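Local structure of aspartate aminotransferase (Giardia lamblia, 3MEB) at residues Ile134-Leu139 against Ala146-Pro151; Pro156-Ile161 against Ile204-Ala209; Ala238-Ala243 against Ala256-Met261. The protein probably catalyses, as a pyridoxal 5'-phosphate-dependent homodimer, amino-group transfer from L-aspartate to 2-oxoglutarate, giving oxaloacetate and L-glutamate. One frame throughout, in Å; residues are numbered along the deposited sequence.

In the fold
Along the chain the three contacts come in series, with neither nesting nor crossing. Interaction 1 closes the shortest loop, six residues between segments 134-139 and 146-151, on helix 127-142 and strand 148-151. Interaction 2 then spans 42 residues, bringing helix 157-166 onto strand 204-208, and interaction 3 spans twelve, bringing helix 257-264 onto strand 237-242. Strands 148-151, 204-208 and 237-242 are parallel neighbours in the seven-stranded mixed sheet of the cofactor-binding domain. Interactions 1 and 2 share one face of it, where Phe-239 and Asp-241 also point; interaction 3 packs on the opposite face through Phe-240. The hydrogen bond from His-158 to Asp-241 joins interactions 2 and 3.

Interaction 1 of 3, residues Ile134-Leu139 against Ala146-Pro151; sequences IGFEFL and AEFYMP
Phe-136, on helix 127-142, and Phe-148, on strand 148-151, make the closest contact between residues 134-139 and 146-151, the only pair within 4.5 Å, and it is aromatic. Phe-148 presents an edge to a face of Phe-136: the ring centroids of Phe-136 and Phe-148 are 4.9 Å apart and the planes meet at 62°, which identifies an edge-to-face, or T-shaped, pair tilted from the perpendicular. Atom CZ of Phe-148 stands 3.6 Å above the plane of the Phe-136 ring, displaced toward the rim, and its closest approaches are 3.7 Å to CE1 and 3.8 Å to CZ of Phe-136. The two side chains cross at about a right angle.

Phe-148 extends with CG opposite the backbone N (chi1 -166°), which carries its ring from the strand toward the helix, while Phe-136 has CG opposite the carbonyl carbon (chi1 -76°) and lays a face across that approach. The CA atoms of Phe-136 and Phe-148 are 9.3 Å apart, and the rings fill the interval.

Backbone hydrogen bonding serves each segment separately. Within the helix Phe-138 N bonds to Ile-134 O at 2.7 Å, whereas the strand bonds to its neighbours, Tyr-149 to Ile-204 and Phe-148 to Lys-174.

Both phenylalanines belong to a core that packs helix 127-142 on the central sheet of the large, cofactor-binding domain; Ser-127, Gly-128 and Thr-129 at the start of this helix bind pyridoxal phosphate, and the Phe-136 side chain is about 9 Å from the cofactor. Phe-136 also meets Phe-239 edge-to-face and touches Ile-161 and Phe-166 of helix 157-166, and Phe-148 rests on Ile-204 and Leu-206 of the adjacent strand. Through Glu-137, salt-bridged to Lys-164 of the second subunit, helix 127-142 also reaches across the dimer.

Interaction 2 of 3, residues Pro156-Ile161 against Ile204-Ala209; sequences PNHYGI and IFLFHA
His-158, on helix 157-166, loses the most surface in this contact, and across it the residue is covered by Leu-206 and His-208 of strand 204-208. One face of the His-158 imidazole receives the methyl CD2 of Leu-206 in a CH-pi contact: CD2 lies 3.7 Å from the centroid of the His-158 ring and 16° off its normal. The slight shift toward the rim brings Leu-206 CD2 to 3.5 Å from His-158 ND1. Leu-206 has CG trans to its backbone N (chi1 -174°), extending the isobutyl group from the strand toward the helix.

The side chains of His-208 and His-158 come from opposite directions, His-208 meeting the edge of the His-158 ring. Its NE2 lies near the plane of the His-158 imidazole, 3.6 Å from His-158 CE1, and the two ring planes stand at 76°. The separation of His-158 ND1 from His-208 NE2, 4.1 Å, excludes a direct bond; both nitrogens instead hydrogen-bond to the hydroxyl of Thr-154, which bridges them.

At its other nitrogen, NE2, His-158 is hydrogen-bonded to OD2 of Asp-241 of the pyridoxal phosphate pocket. With ND1 and NE2 both engaged and Leu-206 against a face, rotation of the imidazole is well restrained. The chemistry is consistent with a second-shell role, His-158 positioning the Asp-241 carboxylate that in this family pairs with the cofactor's pyridine nitrogen.

Interaction 3 of 3, residues Ala238-Ala243 against Ala256-Met261; sequences AFFDSA and AFAVRM
Phe-240 turns its ring to the side of the backbone N, away from its own carbonyl carbon (chi1 -77°), and Val-259 swings CG1 far from its amide nitrogen (chi1 176°), which leaves CG2 as the branch that meets the phenyl ring. The outcome is a CH-pi contact: Val-259 CG2 lies 3.8 Å from the centroid of the Phe-240 ring and only 15° off the ring normal, hence over the face. It is displaced slightly toward the rim, with Phe-240 CG the nearest ring atom at 3.7 Å from Val-259 CG2. The two side chains run past one another in opposite senses.

Farther out, the ring meets the preceding residue of the helix. Phe-240 CE1 is 3.9 Å from the methyl CB of Ala-258, and Phe-240 CZ is 3.8 Å from the carbonyl oxygen Ala-258 O. The helical backbone itself is also close, since Phe-240 CE2 comes within 4.0 Å of Val-259 CA. The CA atoms of Phe-240 and Val-259 are 7.3 Å apart, so the helix backbone lies close to the strand.

The helix that packs here, 257-264, follows strand 237-242 and leads into the parallel neighbouring strand 269-274, so it forms part of the connection of a beta-alpha-beta crossover. Phe-262 of that helix meets the Phe-240 ring as well, and Val-259 reaches Val-271 of the next strand.

Chemically the contact is largely apolar, resting on dispersion between a phenyl ring and methyl groups in a buried layer. Strand alternation separates it from the face that carries Asp-241: Phe-240 points to this helix, while Asp-241, the next residue, points to the opposite side. The result is a strand with hydrocarbon packing on one face and, on the other, Asp-241 of the pyridoxal phosphate pocket.

Interaction 1 of 3, residues Ile134-Leu139 against Ala146-Pro151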
loop_
_atom_site.group_PDB
_atom_site.type_symbol
_atom_site.label_atom_id
_atom_site.label_comp_id
_atom_site.label_asym_id
_atom_site.label_seq_id
_atom_site.Cartn_x
_atom_site.Cartn_y
_atom_site.Cartn_z
ATOM N N ILE A 134 4.467 -6.040 -6.940
ATOM C CA ILE A 134 4.857 -5.155 -8.048
ATOM C C ILE A 134 5.940 -5.802 -8.918
ATOM O O ILE A 134 5.900 -5.683 -10.155
ATOM C CB ILE A 134 5.315 -3.756 -7.552
ATOM C CG1 ILE A 134 4.124 -3.004 -6.949
ATOM C CG2 ILE A 134 5.924 -2.923 -8.715
ATOM C CD1 ILE A 134 3.020 -2.635 -7.972
ATOM N N GLY A 135 6.848 -6.534 -8.277
ATOM C CA GLY A 135 7.920 -7.209 -8.991
ATOM C C GLY A 135 7.411 -8.413 -9.796
ATOM O O GLY A 135 7.772 -8.589 -10.973
ATOM N N PHE A 136 6.499 -9.188 -9.212
ATOM C CA PHE A 136 5.822 -10.280 -9.958
ATOM C C PHE A 136 5.078 -9.745 -11.196
ATOM O O PHE A 136 5.186 -10.296 -12.326
ATOM C CB PHE A 136 4.836 -11.021 -9.050
ATOM C CG PHE A 136 5.465 -11.963 -8.060
ATOM C CD1 PHE A 136 6.814 -11.892 -7.721
ATOM C CD2 PHE A 136 4.676 -12.910 -7.410
ATOM C CE1 PHE A 136 7.351 -12.753 -6.763
ATOM C CE2 PHE A 136 5.217 -13.753 -6.457
ATOM C CZ PHE A 136 6.543 -13.674 -6.137
ATOM N N GLU A 137 4.291 -8.694 -10.992
ATOM C CA GLU A 137 3.554 -8.075 -12.070
ATOM C C GLU A 137 4.504 -7.446 -13.092
ATOM O O GLU A 137 4.271 -7.534 -14.302
ATOM C CB GLU A 137 2.588 -7.008 -11.541
ATOM C CG GLU A 137 1.860 -6.230 -12.619
ATOM C CD GLU A 137 1.006 -5.115 -12.049
ATOM O OE1 GLU A 137 1.483 -4.327 -11.171
ATOM O OE2 GLU A 137 -0.141 -4.992 -12.515
ATOM N N PHE A 138 5.585 -6.852 -12.618
ATOM C CA PHE A 138 6.597 -6.263 -13.522
ATOM C C PHE A 138 7.082 -7.307 -14.539
ATOM O O PHE A 138 7.143 -7.063 -15.731
ATOM C CB PHE A 138 7.755 -5.719 -12.684
ATOM C CG PHE A 138 8.897 -5.128 -13.492
ATOM C CD1 PHE A 138 8.904 -3.780 -13.816
ATOM C CD2 PHE A 138 9.986 -5.900 -13.845
ATOM C CE1 PHE A 138 9.980 -3.206 -14.537
ATOM C CE2 PHE A 138 11.062 -5.341 -14.581
ATOM C CZ PHE A 138 11.054 -3.990 -14.926
ATOM N N LEU A 139 7.430 -8.483 -14.048
ATOM C CA LEU A 139 7.940 -9.534 -14.914
ATOM C C LEU A 139 6.843 -10.175 -15.742
ATOM O O LEU A 139 7.080 -10.517 -16.921
ATOM C CB LEU A 139 8.690 -10.593 -14.084
ATOM C CG LEU A 139 9.978 -10.126 -13.384
ATOM C CD1 LEU A 139 10.547 -11.201 -12.484
ATOM C CD2 LEU A 139 11.011 -9.635 -14.425
ATOM N N ALA A 146 7.686 -16.256 -19.750
ATOM C CA ALA A 146 8.691 -16.846 -18.864
ATOM C C ALA A 146 8.060 -17.669 -17.754
ATOM O O ALA A 146 7.152 -17.205 -17.062
ATOM C CB ALA A 146 9.603 -15.758 -18.247
ATOM N N GLU A 147 8.574 -18.881 -17.572
ATOM C CA GLU A 147 8.130 -19.733 -16.483
ATOM C C GLU A 147 8.663 -19.194 -15.176
ATOM O O GLU A 147 9.783 -18.697 -15.133
ATOM C CB GLU A 147 8.645 -21.154 -16.637
ATOM C CG GLU A 147 8.493 -21.745 -18.007
ATOM C CD GLU A 147 7.270 -22.572 -18.164
ATOM O OE1 GLU A 147 6.241 -22.265 -17.507
ATOM O OE2 GLU A 147 7.360 -23.536 -18.942
ATOM N N PHE A 148 7.851 -19.289 -14.124
ATOM C CA PHE A 148 8.212 -18.826 -12.785
ATOM C C PHE A 148 8.338 -20.033 -11.858
ATOM O O PHE A 148 7.391 -20.828 -11.770
ATOM C CB PHE A 148 7.112 -17.930 -12.260
ATOM C CG PHE A 148 7.509 -17.132 -11.064
ATOM C CD1 PHE A 148 7.529 -17.710 -9.807
ATOM C CD2 PHE A 148 7.846 -15.789 -11.200
ATOM C CE1 PHE A 148 7.907 -16.986 -8.701
ATOM C CE2 PHE A 148 8.209 -15.057 -10.106
ATOM C CZ PHE A 148 8.219 -15.658 -8.843
ATOM N N TYR A 149 9.467 -20.157 -11.167
ATOM C CA TYR A 149 9.780 -21.337 -10.347
ATOM C C TYR A 149 9.893 -20.980 -8.856
ATOM O O TYR A 149 10.654 -20.091 -8.471
ATOM C CB TYR A 149 11.106 -21.973 -10.810
ATOM C CG TYR A 149 10.988 -22.758 -12.081
ATOM C CD1 TYR A 149 10.930 -24.156 -12.076
ATOM C CD2 TYR A 149 10.971 -22.125 -13.292
ATOM C CE1 TYR A 149 10.829 -24.875 -13.255
ATOM C CE2 TYR A 149 10.863 -22.859 -14.485
ATOM C CZ TYR A 149 10.791 -24.199 -14.457
ATOM O OH TYR A 149 10.678 -24.858 -15.662
ATOM N N MET A 150 9.094 -21.628 -8.025
ATOM C CA MET A 150 9.169 -21.428 -6.589
ATOM C C MET A 150 9.945 -22.567 -5.964
ATOM O O MET A 150 9.908 -23.666 -6.487
ATOM C CB MET A 150 7.793 -21.446 -5.971
ATOM C CG MET A 150 6.772 -20.573 -6.641
ATOM S SD MET A 150 6.130 -19.406 -5.485
ATOM C CE MET A 150 4.882 -18.583 -6.497
ATOM N N PRO A 151 10.646 -22.326 -4.832
ATOM C CA PRO A 151 11.143 -23.492 -4.097
ATOM C C PRO A 151 9.955 -24.365 -3.621
ATOM O O PRO A 151 8.835 -23.821 -3.394
ATOM C CB PRO A 151 11.883 -22.868 -2.913
ATOM C CG PRO A 151 11.248 -21.492 -2.762
ATOM C CD PRO A 151 10.862 -21.069 -4.101
#

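Interaction 2 of 3, residues Pro156-Ile161 against Ile204-Ala209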
loop_
_atom_site.group_PDB
_atom_site.type_symbol
_atom_site.label_atom_id
_atom_site.label_comp_id
_atom_site.label_asym_id
_atom_site.label_seq_id
_atom_site.Cartn_x
_atom_site.Cartn_y
_atom_site.Cartn_z
ATOM N N PRO A 156 3.883 -19.254 2.482
ATOM C CA PRO A 156 2.571 -19.499 1.910
ATOM C C PRO A 156 2.018 -18.346 1.103
ATOM O O PRO A 156 1.423 -18.564 0.038
ATOM C CB PRO A 156 1.697 -19.778 3.145
ATOM C CG PRO A 156 2.603 -20.454 4.070
ATOM C CD PRO A 156 3.974 -19.795 3.857
ATOM N N ASN A 157 2.247 -17.117 1.558
ATOM C CA ASN A 157 1.655 -15.990 0.857
ATOM C C ASN A 157 2.213 -15.780 -0.540
ATOM O O ASN A 157 1.553 -15.093 -1.370
ATOM C CB ASN A 157 1.772 -14.688 1.654
ATOM C CG ASN A 157 0.803 -13.618 1.154
ATOM O OD1 ASN A 157 -0.314 -13.953 0.666
ATOM N ND2 ASN A 157 1.189 -12.327 1.312
ATOM N N HIS A 158 3.403 -16.335 -0.810
ATOM C CA HIS A 158 3.942 -16.299 -2.148
ATOM C C HIS A 158 2.936 -16.882 -3.163
ATOM O O HIS A 158 2.814 -16.350 -4.279
ATOM C CB HIS A 158 5.267 -17.081 -2.312
ATOM C CG HIS A 158 6.485 -16.411 -1.762
ATOM N ND1 HIS A 158 7.599 -17.134 -1.374
ATOM C CD2 HIS A 158 6.796 -15.108 -1.569
ATOM C CE1 HIS A 158 8.524 -16.302 -0.935
ATOM N NE2 HIS A 158 8.079 -15.065 -1.072
ATOM N N TYR A 159 2.244 -17.957 -2.796
ATOM C CA TYR A 159 1.302 -18.594 -3.726
ATOM C C TYR A 159 0.171 -17.637 -4.040
ATOM O O TYR A 159 -0.313 -17.604 -5.151
ATOM C CB TYR A 159 0.702 -19.897 -3.165
ATOM C CG TYR A 159 1.757 -20.936 -2.855
ATOM C CD1 TYR A 159 2.712 -21.291 -3.799
ATOM C CD2 TYR A 159 1.806 -21.558 -1.610
ATOM C CE1 TYR A 159 3.704 -22.229 -3.495
ATOM C CE2 TYR A 159 2.787 -22.489 -1.311
ATOM C CZ TYR A 159 3.725 -22.818 -2.247
ATOM O OH TYR A 159 4.664 -23.760 -1.911
ATOM N N GLY A 160 -0.262 -16.877 -3.044
ATOM C CA GLY A 160 -1.383 -15.947 -3.244
ATOM C C GLY A 160 -0.992 -14.695 -4.008
ATOM O O GLY A 160 -1.750 -14.192 -4.814
ATOM N N ILE A 161 0.185 -14.164 -3.698
ATOM C CA ILE A 161 0.731 -13.025 -4.403
ATOM C C ILE A 161 0.828 -13.435 -5.856
ATOM O O ILE A 161 0.390 -12.705 -6.750
ATOM C CB ILE A 161 2.104 -12.617 -3.867
ATOM C CG1 ILE A 161 1.995 -12.177 -2.397
ATOM C CG2 ILE A 161 2.674 -11.479 -4.730
ATOM C CD1 ILE A 161 3.276 -12.276 -1.587
ATOM N N ILE A 204 12.367 -17.675 -14.510
ATOM C CA ILE A 204 12.475 -16.849 -13.313
ATOM C C ILE A 204 12.495 -17.767 -12.086
ATOM O O ILE A 204 11.641 -18.658 -11.974
ATOM C CB ILE A 204 11.277 -15.880 -13.200
ATOM C CG1 ILE A 204 11.158 -14.986 -14.434
ATOM C CG2 ILE A 204 11.378 -15.007 -11.931
ATOM C CD1 ILE A 204 9.736 -14.429 -14.681
ATOM N N PHE A 205 13.469 -17.586 -11.198
ATOM C CA PHE A 205 13.561 -18.408 -9.996
ATOM C C PHE A 205 13.434 -17.537 -8.801
ATOM O O PHE A 205 14.196 -16.587 -8.652
ATOM C CB PHE A 205 14.881 -19.216 -9.964
ATOM C CG PHE A 205 14.878 -20.344 -10.943
ATOM C CD1 PHE A 205 14.458 -21.598 -10.575
ATOM C CD2 PHE A 205 15.169 -20.112 -12.280
ATOM C CE1 PHE A 205 14.386 -22.611 -11.510
ATOM C CE2 PHE A 205 15.109 -21.129 -13.208
ATOM C CZ PHE A 205 14.723 -22.373 -12.813
ATOM N N LEU A 206 12.449 -17.844 -7.963
ATOM C CA LEU A 206 12.294 -17.148 -6.692
ATOM C C LEU A 206 13.206 -17.801 -5.672
ATOM O O LEU A 206 13.196 -19.047 -5.524
ATOM C CB LEU A 206 10.830 -17.232 -6.224
ATOM C CG LEU A 206 10.431 -16.440 -4.986
ATOM C CD1 LEU A 206 10.529 -14.920 -5.175
ATOM C CD2 LEU A 206 8.992 -16.845 -4.615
ATOM N N PHE A 207 14.027 -16.975 -5.021
ATOM C CA PHE A 207 14.990 -17.432 -4.028
ATOM C C PHE A 207 14.782 -16.623 -2.795
ATOM O O PHE A 207 14.512 -15.422 -2.874
ATOM C CB PHE A 207 16.438 -17.148 -4.458
ATOM C CG PHE A 207 16.929 -18.001 -5.573
ATOM C CD1 PHE A 207 17.031 -19.382 -5.421
ATOM C CD2 PHE A 207 17.296 -17.431 -6.780
ATOM C CE1 PHE A 207 17.484 -20.186 -6.501
ATOM C CE2 PHE A 207 17.761 -18.197 -7.827
ATOM C CZ PHE A 207 17.853 -19.578 -7.694
ATOM N N HIS A 208 14.896 -17.250 -1.653
ATOM C CA HIS A 208 15.056 -16.505 -0.398
ATOM C C HIS A 208 16.535 -16.170 -0.229
ATOM O O HIS A 208 17.397 -17.040 -0.362
ATOM C CB HIS A 208 14.575 -17.349 0.775
ATOM C CG HIS A 208 13.141 -17.752 0.689
ATOM N ND1 HIS A 208 12.278 -17.654 1.754
ATOM C CD2 HIS A 208 12.433 -18.336 -0.314
ATOM C CE1 HIS A 208 11.091 -18.121 1.404
ATOM N NE2 HIS A 208 11.160 -18.561 0.157
ATOM N N ALA A 209 16.843 -14.917 0.078
ATOM C CA ALA A 209 18.233 -14.451 0.150
ATOM C C ALA A 209 19.005 -15.125 1.291
ATOM O O ALA A 209 20.193 -15.478 1.147
ATOM C CB ALA A 209 18.245 -12.917 0.326
#

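Interaction 3 of 3, residues Ala238-Ala243 against Ala256-Met261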
loop_
_atom_site.group_PDB
_atom_site.type_symbol
_atom_site.label_atom_id
_atom_site.label_comp_id
_atom_site.label_asym_id
_atom_site.label_seq_id
_atom_site.Cartn_x
_atom_site.Cartn_y
_atom_site.Cartn_z
ATOM N N ALA A 238 17.025 -14.244 -11.360
ATOM C CA ALA A 238 16.873 -14.568 -9.951
ATOM C C ALA A 238 16.002 -13.502 -9.315
ATOM O O ALA A 238 16.313 -12.311 -9.430
ATOM C CB ALA A 238 18.252 -14.638 -9.242
ATOM N N PHE A 239 14.909 -13.920 -8.676
ATOM C CA PHE A 239 14.073 -13.023 -7.920
ATOM C C PHE A 239 14.350 -13.338 -6.443
ATOM O O PHE A 239 13.955 -14.389 -5.951
ATOM C CB PHE A 239 12.603 -13.236 -8.241
ATOM C CG PHE A 239 11.701 -12.058 -7.818
ATOM C CD1 PHE A 239 10.889 -11.426 -8.734
ATOM C CD2 PHE A 239 11.707 -11.579 -6.520
ATOM C CE1 PHE A 239 10.080 -10.392 -8.353
ATOM C CE2 PHE A 239 10.914 -10.521 -6.149
ATOM C CZ PHE A 239 10.122 -9.918 -7.069
ATOM N N PHE A 240 15.011 -12.425 -5.755
ATOM C CA PHE A 240 15.324 -12.596 -4.350
ATOM C C PHE A 240 14.245 -11.962 -3.492
ATOM O O PHE A 240 13.888 -10.781 -3.695
ATOM C CB PHE A 240 16.681 -11.973 -4.043
ATOM C CG PHE A 240 17.863 -12.796 -4.499
ATOM C CD1 PHE A 240 18.302 -13.894 -3.741
ATOM C CD2 PHE A 240 18.548 -12.469 -5.646
ATOM C CE1 PHE A 240 19.408 -14.638 -4.123
ATOM C CE2 PHE A 240 19.646 -13.214 -6.059
ATOM C CZ PHE A 240 20.082 -14.304 -5.289
ATOM N N ASP A 241 13.721 -12.751 -2.544
ATOM C CA ASP A 241 12.926 -12.244 -1.427
ATOM C C ASP A 241 13.868 -12.093 -0.253
ATOM O O ASP A 241 14.470 -13.072 0.206
ATOM C CB ASP A 241 11.796 -13.218 -1.084
ATOM C CG ASP A 241 10.867 -12.715 0.018
ATOM O OD1 ASP A 241 11.287 -11.884 0.868
ATOM O OD2 ASP A 241 9.706 -13.211 0.084
ATOM N N SER A 242 14.007 -10.867 0.238
ATOM C CA SER A 242 14.994 -10.589 1.257
ATOM C C SER A 242 14.392 -9.800 2.405
ATOM O O SER A 242 14.315 -8.569 2.368
ATOM C CB SER A 242 16.164 -9.807 0.681
ATOM O OG SER A 242 17.038 -9.480 1.744
ATOM N N ALA A 243 13.947 -10.524 3.415
ATOM C CA ALA A 243 13.313 -9.933 4.567
ATOM C C ALA A 243 14.139 -10.073 5.830
ATOM O O ALA A 243 13.851 -9.399 6.827
ATOM C CB ALA A 243 11.945 -10.544 4.744
ATOM N N ALA A 256 23.712 -10.644 2.704
ATOM C CA ALA A 256 23.417 -10.330 1.285
ATOM C C ALA A 256 24.371 -11.022 0.295
ATOM O O ALA A 256 24.306 -10.804 -0.916
ATOM C CB ALA A 256 23.369 -8.771 1.082
ATOM N N PHE A 257 25.208 -11.931 0.796
ATOM C CA PHE A 257 26.147 -12.675 -0.049
ATOM C C PHE A 257 25.615 -13.098 -1.421
ATOM O O PHE A 257 26.231 -12.805 -2.459
ATOM C CB PHE A 257 26.642 -13.933 0.669
ATOM C CG PHE A 257 27.554 -14.776 -0.177
ATOM C CD1 PHE A 257 27.093 -15.961 -0.766
ATOM C CD2 PHE A 257 28.871 -14.368 -0.422
ATOM C CE1 PHE A 257 27.922 -16.741 -1.559
ATOM C CE2 PHE A 257 29.711 -15.139 -1.213
ATOM C CZ PHE A 257 29.225 -16.338 -1.785
ATOM N N ALA A 258 24.471 -13.778 -1.423
ATOM C CA ALA A 258 23.980 -14.463 -2.619
ATOM C C ALA A 258 23.566 -13.445 -3.633
ATOM O O ALA A 258 23.757 -13.642 -4.808
ATOM C CB ALA A 258 22.789 -15.409 -2.253
ATOM N N VAL A 259 22.956 -12.367 -3.153
ATOM C CA VAL A 259 22.456 -11.282 -4.014
ATOM C C VAL A 259 23.668 -10.566 -4.637
ATOM O O VAL A 259 23.711 -10.382 -5.867
ATOM C CB VAL A 259 21.621 -10.252 -3.249
ATOM C CG1 VAL A 259 21.199 -9.070 -4.198
ATOM C CG2 VAL A 259 20.373 -10.901 -2.538
ATOM N N ARG A 260 24.640 -10.181 -3.801
ATOM C CA ARG A 260 25.827 -9.446 -4.290
ATOM C C ARG A 260 26.680 -10.278 -5.270
ATOM O O ARG A 260 27.093 -9.761 -6.331
ATOM C CB ARG A 260 26.652 -8.882 -3.126
ATOM C CG ARG A 260 25.869 -7.816 -2.342
ATOM C CD ARG A 260 26.705 -7.143 -1.294
ATOM N NE ARG A 260 25.894 -6.480 -0.279
ATOM C CZ ARG A 260 26.399 -5.734 0.709
ATOM N NH1 ARG A 260 27.692 -5.538 0.810
ATOM N NH2 ARG A 260 25.620 -5.192 1.610
ATOM N N MET A 261 26.901 -11.551 -4.934
ATOM C CA MET A 261 27.623 -12.474 -5.813
ATOM C C MET A 261 26.952 -12.656 -7.165
ATOM O O MET A 261 27.610 -12.641 -8.196
ATOM C CB MET A 261 27.785 -13.847 -5.160
ATOM C CG MET A 261 28.554 -14.809 -6.051
ATOM S SD MET A 261 28.948 -16.369 -5.292
ATOM C CE MET A 261 27.299 -16.990 -4.946
#